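Local coordinates for Hut operon positive regulatory protein (Bacillus subtilis, PDB 4H4L), which binds regulatory sequences on the hut mRNA when histidine is present, suppressing transcription termination and switching on the operon for histidine utilization, at residues A[48-53]-A[98-103]. The protein carries 1 engineered substitution. Sequence-based numbering, arbitrary orientation.
Engineered in segment 48-53: Ile51 (natural residue Val). With HIS (histidine), chain Q.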
ATOM      1  N   HIS A  48     -14.875  -9.456  -1.842  1.00 46.09           N
ATOM      2  CA  HIS A  48     -15.685  -9.908  -0.716  1.00 49.65           C
ATOM      3  C   HIS A  48     -16.360 -11.211  -0.993  1.00 52.44           C
ATOM      4  O   HIS A  48     -16.456 -12.051  -0.096  1.00 54.81           O
ATOM      5  CB  HIS A  48     -16.625  -8.811  -0.164  1.00 52.23           C
ATOM      6  CG  HIS A  48     -17.740  -8.388  -1.095  1.00 59.20           C
ATOM      7  ND1 HIS A  48     -19.048  -8.632  -0.819  1.00 65.96           N
ATOM      8  CD2 HIS A  48     -17.719  -7.679  -2.302  1.00 60.73           C
ATOM      9  CE1 HIS A  48     -19.823  -8.133  -1.815  1.00 66.39           C
ATOM     10  NE2 HIS A  48     -19.010  -7.552  -2.725  1.00 63.73           N
ATOM     11  N   LYS A  49     -16.772 -11.426  -2.242  1.00 50.55           N
ATOM     12  CA  LYS A  49     -17.317 -12.718  -2.646  1.00 46.37           C
ATOM     13  C   LYS A  49     -16.279 -13.790  -2.542  1.00 48.69           C
ATOM     14  O   LYS A  49     -16.615 -14.937  -2.187  1.00 52.00           O
ATOM     15  CB  LYS A  49     -17.842 -12.698  -4.072  1.00 48.93           C
ATOM     16  CG  LYS A  49     -19.335 -12.859  -4.149  1.00 57.21           C
ATOM     17  CD  LYS A  49     -19.960 -11.666  -4.861  1.00 68.22           C
ATOM     18  CE  LYS A  49     -21.368 -11.398  -4.327  1.00 67.75           C
ATOM     19  NZ  LYS A  49     -21.981 -10.170  -4.912  1.00 67.86           N
ATOM     20  N   VAL A  50     -15.028 -13.449  -2.862  1.00 42.46           N
ATOM     21  CA  VAL A  50     -13.943 -14.447  -2.778  1.00 41.59           C
ATOM     22  C   VAL A  50     -13.700 -14.863  -1.311  1.00 43.87           C
ATOM     23  O   VAL A  50     -13.597 -16.043  -0.975  1.00 46.11           O
ATOM     24  CB  VAL A  50     -12.674 -13.969  -3.538  1.00 40.23           C
ATOM     25  CG1 VAL A  50     -11.438 -14.780  -3.182  1.00 35.54           C
ATOM     26  CG2 VAL A  50     -12.927 -14.007  -5.057  1.00 40.32           C
ATOM     27  N   ILE A  51     -13.662 -13.880  -0.425  1.00 43.54           N
ATOM     28  CA  ILE A  51     -13.494 -14.131   1.002  1.00 38.56           C
ATOM     29  C   ILE A  51     -14.664 -14.987   1.551  1.00 38.65           C
ATOM     30  O   ILE A  51     -14.444 -15.935   2.312  1.00 40.45           O
ATOM     31  CB  ILE A  51     -13.353 -12.771   1.757  1.00 34.01           C
ATOM     32  CG1 ILE A  51     -12.121 -12.017   1.247  1.00 30.76           C
ATOM     33  CG2 ILE A  51     -13.334 -12.957   3.273  1.00 28.11           C
ATOM     34  CD1 ILE A  51     -12.080 -10.568   1.662  1.00 29.15           C
ATOM     35  N   ALA A  52     -15.880 -14.655   1.114  1.00 41.06           N
ATOM     36  CA  ALA A  52     -17.148 -15.227   1.598  1.00 44.43           C
ATOM     37  C   ALA A  52     -17.303 -16.691   1.210  1.00 46.33           C
ATOM     38  O   ALA A  52     -17.484 -17.547   2.079  1.00 46.58           O
ATOM     39  CB  ALA A  52     -18.319 -14.417   1.058  1.00 45.79           C
ATOM     40  N   ALA A  53     -17.213 -16.971  -0.098  1.00 47.76           N
ATOM     41  CA  ALA A  53     -17.123 -18.347  -0.618  1.00 45.88           C
ATOM     42  C   ALA A  53     -16.168 -19.204   0.221  1.00 48.52           C
ATOM     43  O   ALA A  53     -16.539 -20.288   0.690  1.00 58.10           O
ATOM     44  CB  ALA A  53     -16.683 -18.349  -2.080  1.00 43.00           C
ATOM     45  N   ARG A  98     -10.814  -5.056 -13.104  1.00 34.76           N
ATOM     46  CA  ARG A  98     -10.338  -6.405 -13.328  1.00 35.74           C
ATOM     47  C   ARG A  98     -11.179  -7.382 -12.535  1.00 41.50           C
ATOM     48  O   ARG A  98     -11.981  -6.989 -11.629  1.00 35.75           O
ATOM     49  CB  ARG A  98      -8.866  -6.550 -12.964  1.00 33.79           C
ATOM     50  CG  ARG A  98      -8.590  -6.356 -11.508  1.00 32.87           C
ATOM     51  CD  ARG A  98      -7.123  -6.145 -11.320  1.00 31.97           C
ATOM     52  NE  ARG A  98      -6.803  -5.752  -9.963  1.00 29.08           N
ATOM     53  CZ  ARG A  98      -5.562  -5.655  -9.494  1.00 29.54           C
ATOM     54  NH1 ARG A  98      -4.531  -5.958 -10.278  1.00 32.32           N
ATOM     55  NH2 ARG A  98      -5.349  -5.273  -8.240  1.00 27.39           N
ATOM     56  N   THR A  99     -10.993  -8.658 -12.877  1.00 40.98           N
ATOM     57  CA  THR A  99     -11.806  -9.721 -12.319  1.00 41.54           C
ATOM     58  C   THR A  99     -11.008 -11.002 -12.238  1.00 44.60           C
ATOM     59  O   THR A  99     -10.000 -11.139 -12.950  1.00 49.12           O
ATOM     60  CB  THR A  99     -13.081  -9.914 -13.149  1.00 45.94           C
ATOM     61  OG1 THR A  99     -13.966 -10.778 -12.441  1.00 51.41           O
ATOM     62  CG2 THR A  99     -12.788 -10.488 -14.532  1.00 41.86           C
ATOM     63  N   VAL A 100     -11.441 -11.897 -11.343  1.00 46.20           N
ATOM     64  CA  VAL A 100     -10.789 -13.176 -11.080  1.00 45.21           C
ATOM     65  C   VAL A 100     -11.700 -14.380 -11.323  1.00 46.72           C
ATOM     66  O   VAL A 100     -12.890 -14.355 -11.052  1.00 46.47           O
ATOM     67  CB  VAL A 100     -10.312 -13.296  -9.631  1.00 48.51           C
ATOM     68  CG1 VAL A 100      -9.147 -12.369  -9.347  1.00 49.39           C
ATOM     69  CG2 VAL A 100     -11.455 -13.013  -8.678  1.00 50.87           C
ATOM     70  N   GLY A 101     -11.111 -15.449 -11.831  1.00 45.80           N
ATOM     71  CA  GLY A 101     -11.722 -16.757 -11.786  1.00 40.84           C
ATOM     72  C   GLY A 101     -10.731 -17.579 -10.977  1.00 46.16           C
ATOM     73  O   GLY A 101      -9.653 -17.969 -11.491  1.00 37.86           O
ATOM     74  N   LEU A 102     -11.054 -17.821  -9.703  1.00 46.16           N
ATOM     75  CA  LEU A 102     -10.119 -18.560  -8.880  1.00 47.34           C
ATOM     76  C   LEU A 102     -10.540 -20.006  -8.660  1.00 53.51           C
ATOM     77  O   LEU A 102     -11.656 -20.418  -9.011  1.00 58.76           O
ATOM     78  CB  LEU A 102      -9.872 -17.844  -7.562  1.00 47.12           C
ATOM     79  CG  LEU A 102      -9.158 -16.489  -7.615  1.00 51.97           C
ATOM     80  CD1 LEU A 102      -8.996 -15.958  -6.203  1.00 52.48           C
ATOM     81  CD2 LEU A 102      -7.792 -16.591  -8.278  1.00 50.41           C
ATOM     82  N   ARG A 103      -9.598 -20.780  -8.142  1.00 53.63           N
ATOM     83  CA  ARG A 103      -9.880 -22.019  -7.454  1.00 54.87           C
ATOM     84  C   ARG A 103      -9.068 -21.863  -6.183  1.00 48.57           C
ATOM     85  O   ARG A 103      -8.009 -21.256  -6.238  1.00 44.96           O
ATOM     86  CB  ARG A 103      -9.389 -23.224  -8.258  1.00 63.39           C
ATOM     87  CG  ARG A 103      -9.658 -24.571  -7.570  1.00 74.23           C
ATOM     88  CD  ARG A 103      -9.179 -25.795  -8.361  1.00 82.31           C
ATOM     89  NE  ARG A 103      -9.294 -27.036  -7.572  1.00 91.23           N
ATOM     90  CZ  ARG A 103      -8.724 -28.203  -7.882  1.00 88.33           C
ATOM     91  NH1 ARG A 103      -7.983 -28.329  -8.978  1.00 87.79           N
ATOM     92  NH2 ARG A 103      -8.898 -29.251  -7.090  1.00 86.23           N
TER
HETATM   93  N   HIS Q 201      -7.989  -5.337 -16.005  1.00 51.77           N
HETATM   94  CA  HIS Q 201      -6.643  -5.952 -16.139  1.00 47.80           C
HETATM   95  C   HIS Q 201      -6.602  -6.550 -17.471  1.00 48.89           C
HETATM   96  O   HIS Q 201      -7.136  -5.913 -18.362  1.00 49.70           O
HETATM   97  CB  HIS Q 201      -6.415  -7.032 -15.091  1.00 51.63           C
HETATM   98  CG  HIS Q 201      -4.951  -7.295 -14.751  1.00 49.74           C
HETATM   99  ND1 HIS Q 201      -4.474  -7.260 -13.470  1.00 49.50           N
HETATM  100  CD2 HIS Q 201      -3.880  -7.608 -15.544  1.00 46.37           C
HETATM  101  CE1 HIS Q 201      -3.177  -7.539 -13.471  1.00 41.17           C
HETATM  102  NE2 HIS Q 201      -2.825  -7.769 -14.723  1.00 44.99           N
HETATM  103  OXT HIS Q 201      -6.058  -7.642 -17.664  1.00 50.24           O
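Val50 makes a small, buried, wholly apolar contact with Val100 and Leu102, where helix 47-60 lies against strand 99-109, an inner strand of the sheet. No hydrogen bond crosses between the segments; the backbones are nearest at Val50 and Leu102, whose CA atoms are 8.3 Å apart. Val50 splits its two methyls between the strand residues. Its CG1, anti to the backbone N (chi1 165°), meets Leu102 CD1 at 4.1 Å, the two side chains crossing at about a right angle. The other branch, CG2, touches Val100 CG2 at 4.0 Å. Val100 and Leu102, two apart on the strand, both point toward the helix, with Gly101 between them adding no side chain. This is helix-on-sheet packing in the HutP fold, whose four antiparallel strands run in sequence order; strand 36-44 pairs with 99-109, and its Val42 also touches Val50. Just before the strand, Arg98 belongs to a pocket for the activating histidine. Arg98 CB lies 3.3 Å from CB of the ligand, and the chain, extended from CG to NE, runs on past it. Arg98 NH1 then reaches ligand ND1, which lies at the guanidinium edge in its plane, through a weak hydrogen bond of 3.4 Å. Arg98 NE and NH2 are hydrogen-bonded to Leu92 O and Thr87 O respectively, which together fix the guanidinium's rotation. A leucine in place of Arg98 would probably leave both carbonyls and the ligand ND1 without their N-H donors. Tyr69 OH of a neighbouring subunit also hydrogen-bonds this histidine.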